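PDB 3L84: transketolase from Campylobacter jejuni, which is a member of the transketolase family of thiamine diphosphate-binding enzymes, with two thiamine diphosphate-fold domains and a C-terminal domain in each of two assembled subunits. Local coordinates for residues A[116-121]-A[394-399]; A[128-133]-A[144-149]. All coordinates share one frame; numbering follows the deposited sequence.

Overall arrangement
Following the chain from its N terminus, the first segments reached lie on helix 118-137, which serves both contacts, a compact illustration of one helix packed on two sides. Interaction 2 closes a short loop: the helix ends at 137 and, after eight intervening residues, the chain returns as strand 146-151 of the N-terminal parallel sheet. Interaction 1 closes a far longer one, from the start of the same helix to helix 391-404 of the pyrimidine-binding domain, with interaction 2 nested inside it. The centres lie about 13 Å apart, and the contacts meet where Cys148 packs beside Gly119 and Val120 and Ile397 beside Met128. Together they join the N-terminal sheet, helix 118-137 and helix 391-404.

Interaction 1. Residues A[116-121]-A[394-399]; sequences LGQGVA and MAAINN
The flat carboxamide of Gln118 meets the methyl group of Ala396 obliquely: Ala396 CB lies 3.6 Å from Gln118 OE1, tilted about 39° out of the amide plane. A water reaches the same oxygen from close to the amide plane, slightly to the other side of it, donating a 2.8 Å hydrogen bond to Gln118 OE1 and accepting one of 3.0 Å from Asn399 ND2. The Gln118 and Asn399 amides, about 44° from coplanar, are thus joined across the groove between helices 118-137 and 391-404. A bend at chi2 (-62°) carries the Gln118 carboxamide out toward the second helix. Its NE2 bonds Tyr420 OH of the second subunit, while Asn399 uses ND2 again for Ala424 O and OD1 for His435.

The same Ala396 methyl also meets Ala121, CB to CB at 3.5 Å. Beside them Ile397 CG1 lies 3.5 Å from Ala121 O. Ile159 and Ala163 of helix 158-169 also pack against this junction.

The example shows how small side chains allow helices of two domains to approach closely, Ala121 CA standing 5.6 Å from Ala396 CA. No direct hydrogen bond crosses between the segments; the buried amides are satisfied instead by a shared water and outside partners, one of which links this interdomain seam to the dimer interface.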
loop_
_atom_site.group_PDB
_atom_site.type_symbol
_atom_site.label_atom_id
_atom_site.label_comp_id
_atom_site.label_asym_id
_atom_site.label_seq_id
_atom_site.Cartn_x
_atom_site.Cartn_y
_atom_site.Cartn_z
ATOM N N LEU A 116 0.664 3.159 11.622
ATOM C CA LEU A 116 1.770 2.497 12.273
ATOM C C LEU A 116 2.877 2.138 11.286
ATOM O O LEU A 116 2.655 1.875 10.082
ATOM C CB LEU A 116 1.258 1.267 13.043
ATOM C CG LEU A 116 0.365 1.605 14.257
ATOM C CD1 LEU A 116 -0.511 0.429 14.707
ATOM C CD2 LEU A 116 1.246 2.093 15.404
ATOM N N GLY A 117 4.087 2.146 11.804
ATOM C CA GLY A 117 5.280 1.886 11.031
ATOM C C GLY A 117 5.872 3.111 10.378
ATOM O O GLY A 117 7.079 3.204 10.209
ATOM N N GLN A 118 5.034 4.057 9.962
ATOM C CA GLN A 118 5.507 5.224 9.203
ATOM C C GLN A 118 6.637 5.934 9.931
ATOM O O GLN A 118 7.668 6.270 9.343
ATOM C CB GLN A 118 4.387 6.263 8.938
ATOM C CG GLN A 118 3.230 5.835 8.055
ATOM C CD GLN A 118 3.648 5.491 6.651
ATOM O OE1 GLN A 118 4.450 6.226 6.034
ATOM N NE2 GLN A 118 3.075 4.391 6.111
ATOM N N GLY A 119 6.432 6.171 11.218
ATOM C CA GLY A 119 7.349 6.993 11.980
ATOM C C GLY A 119 8.741 6.376 12.070
ATOM O O GLY A 119 9.740 7.089 12.092
ATOM N N VAL A 120 8.836 5.054 12.157
ATOM C CA VAL A 120 10.118 4.380 12.160
ATOM C C VAL A 120 10.860 4.664 10.847
ATOM O O VAL A 120 12.050 5.023 10.869
ATOM C CB VAL A 120 9.971 2.851 12.368
ATOM C CG1 VAL A 120 11.341 2.133 12.225
ATOM C CG2 VAL A 120 9.354 2.564 13.766
ATOM N N ALA A 121 10.160 4.530 9.705
ATOM C CA ALA A 121 10.768 4.825 8.420
ATOM C C ALA A 121 11.098 6.313 8.318
ATOM O O ALA A 121 12.110 6.686 7.733
ATOM C CB ALA A 121 9.846 4.366 7.269
HETATM N N MSE A 394 10.754 3.934 0.974
HETATM C CA MSE A 394 11.289 5.049 0.181
HETATM C C MSE A 394 10.465 6.308 0.364
HETATM O O MSE A 394 10.988 7.415 0.633
HETATM C CB MSE A 394 11.324 4.682 -1.310
HETATM C CG MSE A 394 11.611 5.853 -2.218
HETATM SE SE MSE A 394 11.717 5.350 -4.093
HETATM C CE MSE A 394 9.822 4.897 -4.367
ATOM N N ALA A 395 9.157 6.174 0.193
ATOM C CA ALA A 395 8.310 7.369 0.321
ATOM C C ALA A 395 8.323 7.945 1.742
ATOM O O ALA A 395 8.349 9.163 1.903
ATOM C CB ALA A 395 6.876 7.031 -0.131
ATOM N N ALA A 396 8.278 7.121 2.773
ATOM C CA ALA A 396 8.309 7.592 4.157
ATOM C C ALA A 396 9.661 8.232 4.483
ATOM O O ALA A 396 9.744 9.236 5.208
ATOM C CB ALA A 396 7.960 6.450 5.135
ATOM N N ILE A 397 10.735 7.677 3.961
ATOM C CA ILE A 397 12.084 8.274 4.136
ATOM C C ILE A 397 12.144 9.635 3.468
ATOM O O ILE A 397 12.619 10.611 4.059
ATOM C CB ILE A 397 13.173 7.332 3.546
ATOM C CG1 ILE A 397 13.433 6.180 4.505
ATOM C CG2 ILE A 397 14.476 8.084 3.180
ATOM C CD1 ILE A 397 14.144 4.963 3.936
ATOM N N ASN A 398 11.619 9.729 2.246
ATOM C CA ASN A 398 11.647 11.002 1.542
ATOM C C ASN A 398 10.693 12.024 2.141
ATOM O O ASN A 398 10.967 13.226 2.071
ATOM C CB ASN A 398 11.401 10.781 0.056
ATOM C CG ASN A 398 12.651 10.423 -0.717
ATOM O OD1 ASN A 398 12.532 9.941 -1.902
ATOM N ND2 ASN A 398 13.784 10.670 -0.173
ATOM N N ASN A 399 9.623 11.587 2.819
ATOM C CA ASN A 399 8.811 12.532 3.600
ATOM C C ASN A 399 9.674 13.223 4.650
ATOM O O ASN A 399 9.543 14.424 4.884
ATOM C CB ASN A 399 7.638 11.828 4.270
ATOM C CG ASN A 399 6.528 11.454 3.343
ATOM O OD1 ASN A 399 6.437 11.918 2.214
ATOM N ND2 ASN A 399 5.635 10.587 3.840
HETATM O O HOH W 1 5.285 8.869 6.258
#

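Interaction 2. Residues A[128-133]-A[144-149]; sequences MAAKKA and HKIYCL
Ala130 lies opposite His144 where helix 118-137 passes the start of strand 146-151, their CA atoms 7.8 Å apart, and the segments run in broadly opposite directions. This is helix-on-sheet packing of the alpha/beta thiamine diphosphate-binding fold: helix 118-137 belongs to the connection between the adjacent parallel strands 60-63 and 146-151, a beta-alpha-beta crossover. Lys132 N bonds Met128 O at 3.0 Å, the i to i+4 pattern of a regular helix. On the strand, Tyr147 pairs with Arg60 and Val62 while Ile146 pairs with Asn174 and Ile176, which places the segment between two neighbours in the sheet.

The helix contributes a single methyl group. Ala130 CB approaches the His144 ring at a slant, nearest to His144 NE2 at 3.5 Å, with CE1 of the same ring only slightly farther away. The same methyl also meets Ile146, Ala130 CB to Ile146 CD1 at 4.2 Å. Ile146 continues the apolar layer along the helix, where its side chain touches Ala123, Phe126 and Ala127.

With chi1 at 65°, CG of His144 sits between its backbone N and carbonyl carbon, which leaves ND1 facing the carbonyl of the next residue. Both ring nitrogens are engaged, which should restrain rotation of the imidazole: NE2 bonds Tyr404 OH of helix 391-404, a residue that also packs on Ala130, so this helix of the pyrimidine-binding domain lies against the corner. At the other nitrogen, His144 ND1 donates to Lys145 O over 3.0 Å, an almost straight bond (176°) that lies in the imidazole plane but reaches the oxygen from 56° above the carbonyl plane.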
loop_
_atom_site.group_PDB
_atom_site.type_symbol
_atom_site.label_atom_id
_atom_site.label_comp_id
_atom_site.label_asym_id
_atom_site.label_seq_id
_atom_site.Cartn_x
_atom_site.Cartn_y
_atom_site.Cartn_z
HETATM N N MSE A 128 19.178 9.503 7.506
HETATM C CA MSE A 128 19.838 9.569 6.189
HETATM C C MSE A 128 20.012 11.012 5.750
HETATM O O MSE A 128 21.051 11.401 5.199
HETATM C CB MSE A 128 19.022 8.822 5.159
HETATM C CG MSE A 128 19.026 7.305 5.357
HETATM SE SE MSE A 128 18.128 6.254 4.035
HETATM C CE MSE A 128 19.354 6.542 2.556
ATOM N N ALA A 129 18.959 11.808 5.918
ATOM C CA ALA A 129 18.995 13.240 5.584
ATOM C C ALA A 129 20.105 13.947 6.350
ATOM O O ALA A 129 20.866 14.707 5.783
ATOM C CB ALA A 129 17.648 13.906 5.840
ATOM N N ALA A 130 20.263 13.617 7.622
ATOM C CA ALA A 130 21.306 14.207 8.441
ATOM C C ALA A 130 22.689 13.780 7.926
ATOM O O ALA A 130 23.611 14.594 7.889
ATOM C CB ALA A 130 21.134 13.769 9.886
ATOM N N LYS A 131 22.855 12.507 7.556
ATOM C CA LYS A 131 24.115 12.116 6.945
ATOM C C LYS A 131 24.428 12.877 5.661
ATOM O O LYS A 131 25.595 13.267 5.439
ATOM C CB LYS A 131 24.163 10.610 6.691
ATOM C CG LYS A 131 24.276 9.775 7.956
ATOM C CD LYS A 131 25.524 10.013 8.783
ATOM C CE LYS A 131 25.643 9.031 9.954
ATOM N NZ LYS A 131 26.930 9.176 10.680
ATOM N N LYS A 132 23.415 13.128 4.820
ATOM C CA LYS A 132 23.649 13.907 3.630
ATOM C C LYS A 132 23.936 15.366 3.972
ATOM O O LYS A 132 24.832 16.001 3.367
ATOM C CB LYS A 132 22.474 13.806 2.662
ATOM C CG LYS A 132 22.697 14.538 1.332
ATOM C CD LYS A 132 23.931 14.005 0.581
ATOM C CE LYS A 132 24.234 14.770 -0.700
ATOM N NZ LYS A 132 25.484 14.299 -1.354
ATOM N N ALA A 133 23.240 15.906 4.958
ATOM C CA ALA A 133 23.502 17.269 5.408
ATOM C C ALA A 133 24.946 17.390 5.917
ATOM O O ALA A 133 25.619 18.403 5.679
ATOM C CB ALA A 133 22.499 17.679 6.505
ATOM N N HIS A 144 23.828 15.813 15.049
ATOM C CA HIS A 144 22.743 15.579 15.998
ATOM C C HIS A 144 22.272 14.115 15.906
ATOM O O HIS A 144 22.701 13.330 15.046
ATOM C CB HIS A 144 21.600 16.541 15.672
ATOM C CG HIS A 144 20.978 16.295 14.345
ATOM N ND1 HIS A 144 20.007 15.334 14.132
ATOM C CD2 HIS A 144 21.231 16.841 13.129
ATOM C CE1 HIS A 144 19.650 15.355 12.860
ATOM N NE2 HIS A 144 20.385 16.253 12.221
ATOM N N LYS A 145 21.406 13.754 16.837
ATOM C CA LYS A 145 20.780 12.429 16.871
ATOM C C LYS A 145 19.370 12.468 16.326
ATOM O O LYS A 145 18.763 13.538 16.168
ATOM C CB LYS A 145 20.775 11.907 18.305
ATOM C CG LYS A 145 22.156 11.731 18.903
ATOM C CD LYS A 145 22.978 10.629 18.245
ATOM C CE LYS A 145 24.374 10.482 18.873
ATOM N NZ LYS A 145 25.148 9.467 18.132
ATOM N N ILE A 146 18.845 11.270 16.069
ATOM C CA ILE A 146 17.448 11.030 15.704
ATOM C C ILE A 146 16.939 9.974 16.649
ATOM O O ILE A 146 17.496 8.857 16.695
ATOM C CB ILE A 146 17.283 10.559 14.262
ATOM C CG1 ILE A 146 17.829 11.601 13.253
ATOM C CG2 ILE A 146 15.800 10.265 13.994
ATOM C CD1 ILE A 146 19.319 11.709 13.051
ATOM N N TYR A 147 15.993 10.341 17.500
ATOM C CA TYR A 147 15.367 9.450 18.483
ATOM C C TYR A 147 13.973 9.110 18.020
ATOM O O TYR A 147 13.175 9.990 17.697
ATOM C CB TYR A 147 15.266 10.131 19.855
ATOM C CG TYR A 147 16.580 10.438 20.512
ATOM C CD1 TYR A 147 17.299 9.454 21.182
ATOM C CD2 TYR A 147 17.113 11.727 20.490
ATOM C CE1 TYR A 147 18.488 9.758 21.828
ATOM C CE2 TYR A 147 18.318 12.028 21.099
ATOM C CZ TYR A 147 19.022 11.032 21.760
ATOM O OH TYR A 147 20.238 11.264 22.410
ATOM N N CYS A 148 13.648 7.825 17.977
ATOM C CA CYS A 148 12.311 7.412 17.612
ATOM C C CYS A 148 11.745 6.510 18.671
ATOM O O CYS A 148 12.420 5.537 19.054
ATOM C CB CYS A 148 12.364 6.639 16.299
ATOM S SG CYS A 148 10.804 6.028 15.688
ATOM N N LEU A 149 10.544 6.810 19.153
ATOM C CA LEU A 149 9.836 5.897 20.060
ATOM C C LEU A 149 8.840 5.105 19.258
ATOM O O LEU A 149 8.069 5.668 18.500
ATOM C CB LEU A 149 9.093 6.656 21.160
ATOM C CG LEU A 149 9.871 7.197 22.353
ATOM C CD1 LEU A 149 11.081 8.047 21.927
ATOM C CD2 LEU A 149 8.895 7.996 23.245
#